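Local coordinates for twitching motility pilus retraction protein (Geobacter sulfurreducens PCA, PDB 5ZFQ) that probably hydrolyses ATP as a hexameric motor to power retraction of the type IV pilus, the movement behind twitching motility, at residues N174-I188 with P193-D207. Numbering follows the deposited sequence.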
ATOM      1  N   ASN A 174     -41.606  -1.927  15.138  1.00 34.95           N
ATOM      2  CA  ASN A 174     -42.064  -0.571  15.372  1.00 35.33           C
ATOM      3  C   ASN A 174     -43.505  -0.504  15.888  1.00 37.57           C
ATOM      4  O   ASN A 174     -43.881   0.436  16.618  1.00 38.05           O
ATOM      5  CB  ASN A 174     -41.932   0.207  14.059  1.00 34.53           C
ATOM      6  CG  ASN A 174     -42.275   1.683  14.186  1.00 33.55           C
ATOM      7  OD1 ASN A 174     -42.253   2.261  15.268  1.00 33.33           O
ATOM      8  ND2 ASN A 174     -42.603   2.295  13.059  1.00 33.29           N
ATOM      9  N   THR A 175     -44.308  -1.491  15.485  1.00 38.95           N
ATOM     10  CA  THR A 175     -45.706  -1.584  15.886  1.00 41.32           C
ATOM     11  C   THR A 175     -45.842  -2.165  17.301  1.00 42.95           C
ATOM     12  O   THR A 175     -46.687  -1.728  18.094  1.00 43.56           O
ATOM     13  CB  THR A 175     -46.537  -2.465  14.896  1.00 40.36           C
ATOM     14  OG1 THR A 175     -46.526  -1.882  13.581  1.00 40.75           O
ATOM     15  CG2 THR A 175     -47.986  -2.592  15.358  1.00 41.00           C
ATOM     16  N   GLU A 176     -44.996  -3.141  17.619  1.00 43.43           N
ATOM     17  CA  GLU A 176     -45.173  -3.919  18.840  1.00 44.34           C
ATOM     18  C   GLU A 176     -44.291  -3.487  20.011  1.00 44.43           C
ATOM     19  O   GLU A 176     -44.708  -3.610  21.156  1.00 45.64           O
ATOM     20  CB  GLU A 176     -44.935  -5.401  18.548  1.00 44.92           C
ATOM     21  CG  GLU A 176     -45.950  -6.029  17.616  1.00 47.74           C
ATOM     22  CD  GLU A 176     -45.646  -7.494  17.309  1.00 50.09           C
ATOM     23  OE1 GLU A 176     -44.695  -8.073  17.902  1.00 50.25           O
ATOM     24  OE2 GLU A 176     -46.364  -8.067  16.462  1.00 52.66           O
ATOM     25  N   ARG A 177     -43.084  -2.986  19.749  1.00 42.65           N
ATOM     26  CA  ARG A 177     -42.153  -2.688  20.845  1.00 41.74           C
ATOM     27  C   ARG A 177     -42.079  -1.211  21.236  1.00 41.64           C
ATOM     28  O   ARG A 177     -42.602  -0.353  20.548  1.00 42.23           O
ATOM     29  CB  ARG A 177     -40.745  -3.177  20.486  1.00 40.98           C
ATOM     30  CG  ARG A 177     -40.686  -4.654  20.200  1.00 41.27           C
ATOM     31  CD  ARG A 177     -39.296  -5.163  19.874  1.00 40.67           C
ATOM     32  NE  ARG A 177     -39.397  -6.399  19.102  1.00 40.41           N
ATOM     33  CZ  ARG A 177     -38.402  -7.258  18.907  1.00 39.84           C
ATOM     34  NH1 ARG A 177     -37.204  -7.039  19.426  1.00 39.33           N
ATOM     35  NH2 ARG A 177     -38.611  -8.354  18.192  1.00 40.06           N
ATOM     36  N   HIS A 178     -41.418  -0.919  22.348  1.00 41.16           N
ATOM     37  CA  HIS A 178     -41.101   0.463  22.688  1.00 40.90           C
ATOM     38  C   HIS A 178     -39.583   0.669  22.685  1.00 39.64           C
ATOM     39  O   HIS A 178     -38.963   0.940  23.729  1.00 39.93           O
ATOM     40  CB  HIS A 178     -41.697   0.841  24.039  1.00 42.22           C
ATOM     41  CG  HIS A 178     -43.169   0.598  24.122  1.00 43.40           C
ATOM     42  ND1 HIS A 178     -43.701  -0.616  24.506  1.00 43.95           N
ATOM     43  CD2 HIS A 178     -44.222   1.400  23.830  1.00 44.00           C
ATOM     44  CE1 HIS A 178     -45.020  -0.544  24.466  1.00 44.84           C
ATOM     45  NE2 HIS A 178     -45.360   0.667  24.058  1.00 44.92           N
ATOM     46  N   ASP A 179     -38.999   0.543  21.495  1.00 37.89           N
ATOM     47  CA  ASP A 179     -37.549   0.569  21.326  1.00 36.43           C
ATOM     48  C   ASP A 179     -37.119   1.772  20.517  1.00 33.93           C
ATOM     49  O   ASP A 179     -37.940   2.488  19.950  1.00 33.28           O
ATOM     50  CB  ASP A 179     -37.042  -0.708  20.630  1.00 36.99           C
ATOM     51  CG  ASP A 179     -37.194  -1.961  21.490  1.00 38.32           C
ATOM     52  OD1 ASP A 179     -37.358  -1.844  22.741  1.00 39.15           O
ATOM     53  OD2 ASP A 179     -37.134  -3.075  20.900  1.00 38.33           O
ATOM     54  N   HIS A 180     -35.810   1.987  20.497  1.00 32.76           N
ATOM     55  CA  HIS A 180     -35.182   2.955  19.616  1.00 31.73           C
ATOM     56  C   HIS A 180     -34.620   2.146  18.463  1.00 30.45           C
ATOM     57  O   HIS A 180     -33.765   1.292  18.680  1.00 29.71           O
ATOM     58  CB  HIS A 180     -34.085   3.745  20.341  1.00 31.85           C
ATOM     59  CG  HIS A 180     -33.323   4.670  19.449  1.00 32.09           C
ATOM     60  ND1 HIS A 180     -32.032   5.069  19.719  1.00 32.15           N
ATOM     61  CD2 HIS A 180     -33.669   5.275  18.287  1.00 32.36           C
ATOM     62  CE1 HIS A 180     -31.620   5.888  18.767  1.00 32.47           C
ATOM     63  NE2 HIS A 180     -32.594   6.033  17.888  1.00 32.50           N
ATOM     64  N   ILE A 181     -35.144   2.388  17.262  1.00 30.53           N
ATOM     65  CA  ILE A 181     -34.725   1.685  16.042  1.00 30.62           C
ATOM     66  C   ILE A 181     -33.841   2.577  15.170  1.00 30.54           C
ATOM     67  O   ILE A 181     -34.299   3.606  14.651  1.00 30.82           O
ATOM     68  CB  ILE A 181     -35.944   1.213  15.176  1.00 32.46           C
ATOM     69  CG1 ILE A 181     -36.872   0.278  15.972  1.00 32.77           C
ATOM     70  CG2 ILE A 181     -35.462   0.541  13.893  1.00 28.03           C
ATOM     71  CD1 ILE A 181     -38.083  -0.197  15.199  1.00 28.84           C
ATOM     72  N   VAL A 182     -32.579   2.185  15.018  1.00 30.23           N
ATOM     73  CA  VAL A 182     -31.652   2.889  14.115  1.00 29.83           C
ATOM     74  C   VAL A 182     -31.309   2.012  12.915  1.00 29.54           C
ATOM     75  O   VAL A 182     -30.832   0.884  13.081  1.00 29.60           O
ATOM     76  CB  VAL A 182     -30.333   3.280  14.819  1.00 29.38           C
ATOM     77  CG1 VAL A 182     -29.381   3.959  13.832  1.00 28.22           C
ATOM     78  CG2 VAL A 182     -30.618   4.152  16.042  1.00 29.23           C
ATOM     79  N   THR A 183     -31.539   2.520  11.713  1.00 29.29           N
ATOM     80  CA  THR A 183     -31.147   1.809  10.494  1.00 29.14           C
ATOM     81  C   THR A 183     -30.010   2.548   9.805  1.00 29.19           C
ATOM     82  O   THR A 183     -29.903   3.767   9.899  1.00 28.06           O
ATOM     83  CB  THR A 183     -32.328   1.679   9.494  1.00 30.66           C
ATOM     84  OG1 THR A 183     -32.613   2.971   8.948  1.00 30.90           O
ATOM     85  CG2 THR A 183     -33.590   1.149  10.189  1.00 30.32           C
ATOM     86  N   ILE A 184     -29.174   1.814   9.091  1.00 29.26           N
ATOM     87  CA  ILE A 184     -28.114   2.418   8.300  1.00 28.23           C
ATOM     88  C   ILE A 184     -28.224   1.775   6.919  1.00 36.28           C
ATOM     89  O   ILE A 184     -27.977   0.577   6.750  1.00 36.16           O
ATOM     90  CB  ILE A 184     -26.719   2.206   8.975  1.00 28.38           C
ATOM     91  CG1 ILE A 184     -26.676   2.891  10.348  1.00 28.39           C
ATOM     92  CG2 ILE A 184     -25.585   2.727   8.116  1.00 28.85           C
ATOM     93  CD1 ILE A 184     -25.612   2.287  11.300  1.00 28.56           C
ATOM     94  N   GLU A 185     -28.652   2.562   5.941  1.00 36.35           N
ATOM     95  CA  GLU A 185     -29.134   2.014   4.672  1.00 35.98           C
ATOM     96  C   GLU A 185     -28.426   2.611   3.457  1.00 35.60           C
ATOM     97  O   GLU A 185     -27.957   3.750   3.487  1.00 35.48           O
ATOM     98  CB  GLU A 185     -30.650   2.231   4.546  1.00 36.64           C
ATOM     99  CG  GLU A 185     -31.478   1.533   5.635  1.00 37.09           C
ATOM    100  CD  GLU A 185     -32.995   1.688   5.470  1.00 38.01           C
ATOM    101  OE1 GLU A 185     -33.548   1.250   4.421  1.00 39.01           O
ATOM    102  OE2 GLU A 185     -33.638   2.227   6.407  1.00 37.59           O
ATOM    103  N   ASP A 186     -28.361   1.842   2.377  1.00 35.71           N
ATOM    104  CA  ASP A 186     -27.668   2.291   1.179  1.00 36.62           C
ATOM    105  C   ASP A 186     -28.329   1.795  -0.105  1.00 36.90           C
ATOM    106  O   ASP A 186     -27.819   0.868  -0.750  1.00 36.77           O
ATOM    107  CB  ASP A 186     -26.206   1.832   1.220  1.00 37.68           C
ATOM    108  CG  ASP A 186     -25.361   2.452   0.103  1.00 39.59           C
ATOM    109  OD1 ASP A 186     -25.609   3.632  -0.283  1.00 39.81           O
ATOM    110  OD2 ASP A 186     -24.448   1.739  -0.390  1.00 40.58           O
ATOM    111  N   PRO A 187     -29.447   2.443  -0.505  1.00 37.63           N
ATOM    112  CA  PRO A 187     -30.017   3.601   0.185  1.00 37.31           C
ATOM    113  C   PRO A 187     -31.159   3.172   1.107  1.00 37.06           C
ATOM    114  O   PRO A 187     -31.338   1.972   1.341  1.00 36.93           O
ATOM    115  CB  PRO A 187     -30.534   4.452  -0.971  1.00 37.70           C
ATOM    116  CG  PRO A 187     -30.893   3.443  -2.037  1.00 37.98           C
ATOM    117  CD  PRO A 187     -30.252   2.118  -1.697  1.00 37.83           C
ATOM    118  N   ILE A 188     -31.906   4.134   1.634  1.00 36.73           N
ATOM    119  CA  ILE A 188     -33.139   3.815   2.322  1.00 36.56           C
ATOM    120  C   ILE A 188     -34.134   3.439   1.248  1.00 38.05           C
ATOM    121  O   ILE A 188     -34.347   4.208   0.315  1.00 38.35           O
ATOM    122  CB  ILE A 188     -33.683   4.985   3.168  1.00 35.32           C
ATOM    123  CG1 ILE A 188     -32.779   5.222   4.379  1.00 34.57           C
ATOM    124  CG2 ILE A 188     -35.140   4.708   3.596  1.00 34.49           C
ATOM    125  CD1 ILE A 188     -33.061   6.493   5.134  1.00 29.50           C
ATOM    126  N   PRO A 193     -42.597   5.678   9.754  1.00 38.22           N
ATOM    127  CA  PRO A 193     -43.111   6.683  10.690  1.00 38.61           C
ATOM    128  C   PRO A 193     -42.901   6.176  12.108  1.00 37.70           C
ATOM    129  O   PRO A 193     -42.726   4.969  12.283  1.00 37.08           O
ATOM    130  CB  PRO A 193     -44.597   6.744  10.340  1.00 39.98           C
ATOM    131  CG  PRO A 193     -44.912   5.321   9.942  1.00 32.82           C
ATOM    132  CD  PRO A 193     -43.670   4.802   9.238  1.00 38.45           C
ATOM    133  N   HIS A 194     -42.905   7.035  13.113  1.00 37.52           N
ATOM    134  CA  HIS A 194     -42.876   6.482  14.463  1.00 37.25           C
ATOM    135  C   HIS A 194     -44.225   5.825  14.744  1.00 36.76           C
ATOM    136  O   HIS A 194     -45.284   6.395  14.453  1.00 36.49           O
ATOM    137  CB  HIS A 194     -42.587   7.546  15.526  1.00 38.33           C
ATOM    138  CG  HIS A 194     -41.338   8.325  15.273  1.00 38.41           C
ATOM    139  ND1 HIS A 194     -40.096   7.731  15.207  1.00 37.67           N
ATOM    140  CD2 HIS A 194     -41.141   9.648  15.058  1.00 39.03           C
ATOM    141  CE1 HIS A 194     -39.188   8.660  14.957  1.00 37.94           C
ATOM    142  NE2 HIS A 194     -39.791   9.832  14.862  1.00 38.59           N
ATOM    143  N   LYS A 195     -44.187   4.617  15.283  1.00 36.65           N
ATOM    144  CA  LYS A 195     -45.397   4.024  15.826  1.00 37.85           C
ATOM    145  C   LYS A 195     -45.200   3.928  17.336  1.00 38.61           C
ATOM    146  O   LYS A 195     -45.345   4.940  18.024  1.00 39.56           O
ATOM    147  CB  LYS A 195     -45.695   2.686  15.158  1.00 37.64           C
ATOM    148  CG  LYS A 195     -46.050   2.895  13.684  1.00 37.75           C
ATOM    149  CD  LYS A 195     -46.542   1.663  12.974  1.00 38.13           C
ATOM    150  CE  LYS A 195     -46.813   1.973  11.521  1.00 38.67           C
ATOM    151  NZ  LYS A 195     -47.265   0.778  10.728  1.00 39.52           N
ATOM    152  N   SER A 196     -44.839   2.759  17.859  1.00 38.11           N
ATOM    153  CA  SER A 196     -44.479   2.666  19.281  1.00 37.50           C
ATOM    154  C   SER A 196     -42.978   2.871  19.539  1.00 35.91           C
ATOM    155  O   SER A 196     -42.578   3.224  20.646  1.00 35.72           O
ATOM    156  CB  SER A 196     -44.915   1.323  19.853  1.00 37.94           C
ATOM    157  OG  SER A 196     -46.326   1.216  19.884  1.00 39.43           O
ATOM    158  N   CYS A 197     -42.153   2.631  18.525  1.00 34.91           N
ATOM    159  CA  CYS A 197     -40.715   2.835  18.631  1.00 34.43           C
ATOM    160  C   CYS A 197     -40.309   4.240  18.194  1.00 34.85           C
ATOM    161  O   CYS A 197     -41.065   4.920  17.498  1.00 35.66           O
ATOM    162  CB  CYS A 197     -39.956   1.803  17.787  1.00 33.68           C
ATOM    163  SG  CYS A 197     -40.127   0.076  18.309  1.00 33.83           S
ATOM    164  N   VAL A 198     -39.128   4.686  18.613  1.00 34.36           N
ATOM    165  CA  VAL A 198     -38.533   5.869  18.001  1.00 34.46           C
ATOM    166  C   VAL A 198     -37.645   5.384  16.852  1.00 34.05           C
ATOM    167  O   VAL A 198     -36.754   4.545  17.057  1.00 33.96           O
ATOM    168  CB  VAL A 198     -37.708   6.709  19.015  1.00 37.47           C
ATOM    169  CG1 VAL A 198     -36.905   7.800  18.308  1.00 37.39           C
ATOM    170  CG2 VAL A 198     -38.611   7.328  20.059  1.00 38.11           C
ATOM    171  N   VAL A 199     -37.888   5.886  15.645  1.00 33.77           N
ATOM    172  CA  VAL A 199     -37.140   5.410  14.485  1.00 33.53           C
ATOM    173  C   VAL A 199     -36.226   6.486  13.865  1.00 33.36           C
ATOM    174  O   VAL A 199     -36.686   7.555  13.459  1.00 33.70           O
ATOM    175  CB  VAL A 199     -38.093   4.875  13.385  1.00 30.94           C
ATOM    176  CG1 VAL A 199     -37.290   4.258  12.244  1.00 29.91           C
ATOM    177  CG2 VAL A 199     -39.077   3.864  13.971  1.00 31.36           C
ATOM    178  N   ASN A 200     -34.931   6.177  13.790  1.00 32.87           N
ATOM    179  CA  ASN A 200     -33.949   7.028  13.112  1.00 32.42           C
ATOM    180  C   ASN A 200     -33.262   6.289  11.950  1.00 32.05           C
ATOM    181  O   ASN A 200     -32.621   5.256  12.159  1.00 32.41           O
ATOM    182  CB  ASN A 200     -32.895   7.517  14.103  1.00 32.20           C
ATOM    183  CG  ASN A 200     -33.386   8.657  14.948  1.00 32.30           C
ATOM    184  OD1 ASN A 200     -33.718   9.722  14.430  1.00 32.34           O
ATOM    185  ND2 ASN A 200     -33.438   8.443  16.268  1.00 32.28           N
ATOM    186  N   GLN A 201     -33.390   6.812  10.734  1.00 31.46           N
ATOM    187  CA  GLN A 201     -32.829   6.146   9.559  1.00 31.18           C
ATOM    188  C   GLN A 201     -31.759   7.006   8.906  1.00 32.42           C
ATOM    189  O   GLN A 201     -32.018   8.142   8.505  1.00 33.92           O
ATOM    190  CB  GLN A 201     -33.933   5.839   8.550  1.00 30.90           C
ATOM    191  CG  GLN A 201     -35.123   5.145   9.153  1.00 30.84           C
ATOM    192  CD  GLN A 201     -36.163   4.774   8.128  1.00 31.30           C
ATOM    193  OE1 GLN A 201     -37.280   5.302   8.145  1.00 32.05           O
ATOM    194  NE2 GLN A 201     -35.814   3.856   7.229  1.00 30.82           N
ATOM    195  N   ARG A 202     -30.555   6.473   8.787  1.00 32.10           N
ATOM    196  CA  ARG A 202     -29.472   7.230   8.185  1.00 32.27           C
ATOM    197  C   ARG A 202     -29.127   6.691   6.791  1.00 32.47           C
ATOM    198  O   ARG A 202     -28.778   5.512   6.625  1.00 32.18           O
ATOM    199  CB  ARG A 202     -28.258   7.186   9.104  1.00 32.17           C
ATOM    200  CG  ARG A 202     -28.613   7.299  10.572  1.00 29.03           C
ATOM    201  CD  ARG A 202     -27.385   7.637  11.371  1.00 29.39           C
ATOM    202  NE  ARG A 202     -26.736   8.847  10.867  1.00 29.97           N
ATOM    203  CZ  ARG A 202     -25.491   9.213  11.148  1.00 30.50           C
ATOM    204  NH1 ARG A 202     -24.722   8.453  11.916  1.00 30.53           N
ATOM    205  NH2 ARG A 202     -25.006  10.345  10.641  1.00 34.04           N
ATOM    206  N   GLU A 203     -29.232   7.530   5.775  1.00 32.62           N
ATOM    207  CA  GLU A 203     -28.863   7.047   4.457  1.00 33.10           C
ATOM    208  C   GLU A 203     -27.374   7.306   4.165  1.00 34.39           C
ATOM    209  O   GLU A 203     -26.896   8.452   4.191  1.00 34.80           O
ATOM    210  CB  GLU A 203     -29.741   7.673   3.374  1.00 32.57           C
ATOM    211  CG  GLU A 203     -29.465   7.141   1.986  1.00 32.32           C
ATOM    212  CD  GLU A 203     -30.605   7.452   1.029  1.00 33.08           C
ATOM    213  OE1 GLU A 203     -31.772   7.095   1.354  1.00 32.86           O
ATOM    214  OE2 GLU A 203     -30.338   8.068  -0.036  1.00 33.85           O
ATOM    215  N   VAL A 204     -26.647   6.213   3.912  1.00 34.62           N
ATOM    216  CA  VAL A 204     -25.262   6.286   3.486  1.00 35.10           C
ATOM    217  C   VAL A 204     -25.197   7.129   2.215  1.00 35.51           C
ATOM    218  O   VAL A 204     -26.012   6.962   1.315  1.00 35.57           O
ATOM    219  CB  VAL A 204     -24.670   4.869   3.230  1.00 31.68           C
ATOM    220  CG1 VAL A 204     -23.225   4.964   2.687  1.00 31.47           C
ATOM    221  CG2 VAL A 204     -24.750   4.022   4.488  1.00 30.13           C
ATOM    222  N   GLY A 205     -24.251   8.056   2.155  1.00 36.11           N
ATOM    223  CA  GLY A 205     -24.132   8.941   1.009  1.00 36.32           C
ATOM    224  C   GLY A 205     -24.780  10.288   1.271  1.00 36.31           C
ATOM    225  O   GLY A 205     -24.505  11.263   0.564  1.00 36.89           O
ATOM    226  N   ALA A 206     -25.637  10.349   2.289  1.00 35.77           N
ATOM    227  CA  ALA A 206     -26.395  11.563   2.564  1.00 36.46           C
ATOM    228  C   ALA A 206     -26.425  11.906   4.059  1.00 37.23           C
ATOM    229  O   ALA A 206     -25.901  12.938   4.469  1.00 38.16           O
ATOM    230  CB  ALA A 206     -27.805  11.426   2.024  1.00 35.69           C
ATOM    231  N   ASP A 207     -27.050  11.055   4.866  1.00 36.88           N
ATOM    232  CA  ASP A 207     -27.143  11.298   6.305  1.00 37.08           C
ATOM    233  C   ASP A 207     -25.823  10.949   7.007  1.00 37.65           C
ATOM    234  O   ASP A 207     -25.424  11.581   7.981  1.00 37.92           O
ATOM    235  CB  ASP A 207     -28.299  10.493   6.906  1.00 36.34           C
ATOM    236  CG  ASP A 207     -29.652  10.877   6.319  1.00 35.95           C
ATOM    237  OD1 ASP A 207     -29.902  12.087   6.129  1.00 36.65           O
ATOM    238  OD2 ASP A 207     -30.473   9.973   6.075  1.00 34.98           O
TER
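Asn174, near the C-terminal end of helix 162-176, grips the loop that leads into strand 198-203. Its chi1 of -175° swings CG away from the backbone N and brings the amide to that loop: ND2 donates to Pro193 O at 2.8 Å, in the amide plane, while OD1 accepts from Lys195 N at 3.0 Å and from Cys197 N at 3.3 Å. An amide suits this place because it gives and accepts at once. Replacing it by an alanine is likely to leave Pro193 O, Lys195 N and Cys197 N without these mates and the loop less firmly held, though the backbone bond from Ser196 N to Asn174 O would stay. Cys197 SG accepts from Asp179 N at 3.4 Å and packs against Ile181 CD1.

Beyond this turn, strands 180-185 and 198-203 run parallel, joined by backbone hydrogen bonds running from Val198 N–Asp179 O to Val204 N–Glu185 O. On one face His180 NE2 accepts from Asn200 ND2 at 3.0 Å, with ring and amide planes 89° apart; His180 ND1 is hydrogen-bonded to Asp222 O, and Asn200 OD1 to Thr47 of a second subunit. On the other face Glu185 OE2 takes Gln201 NE2 (2.8 Å) on the syn side, carboxylate and amide 18° from coplanar, and Thr183 OG1 by its anti lone pair; these two grips probably fix the acid's orientation. Farther on, Ile188 N donates to Glu203 OE1 at 3.0 Å from above the carboxylate plane; OE1 also forms a salt bridge with Arg108, while Ile188 CD1 packs on Gln201 CB.

The pair forms one edge of the ATPase domain's sheet. Its chemistry is consistent with Thr183 and Gln201 holding Glu185, whose side chain lies near, without touching, the probable P-loop, while Asn200 links His180 to a neighbouring subunit.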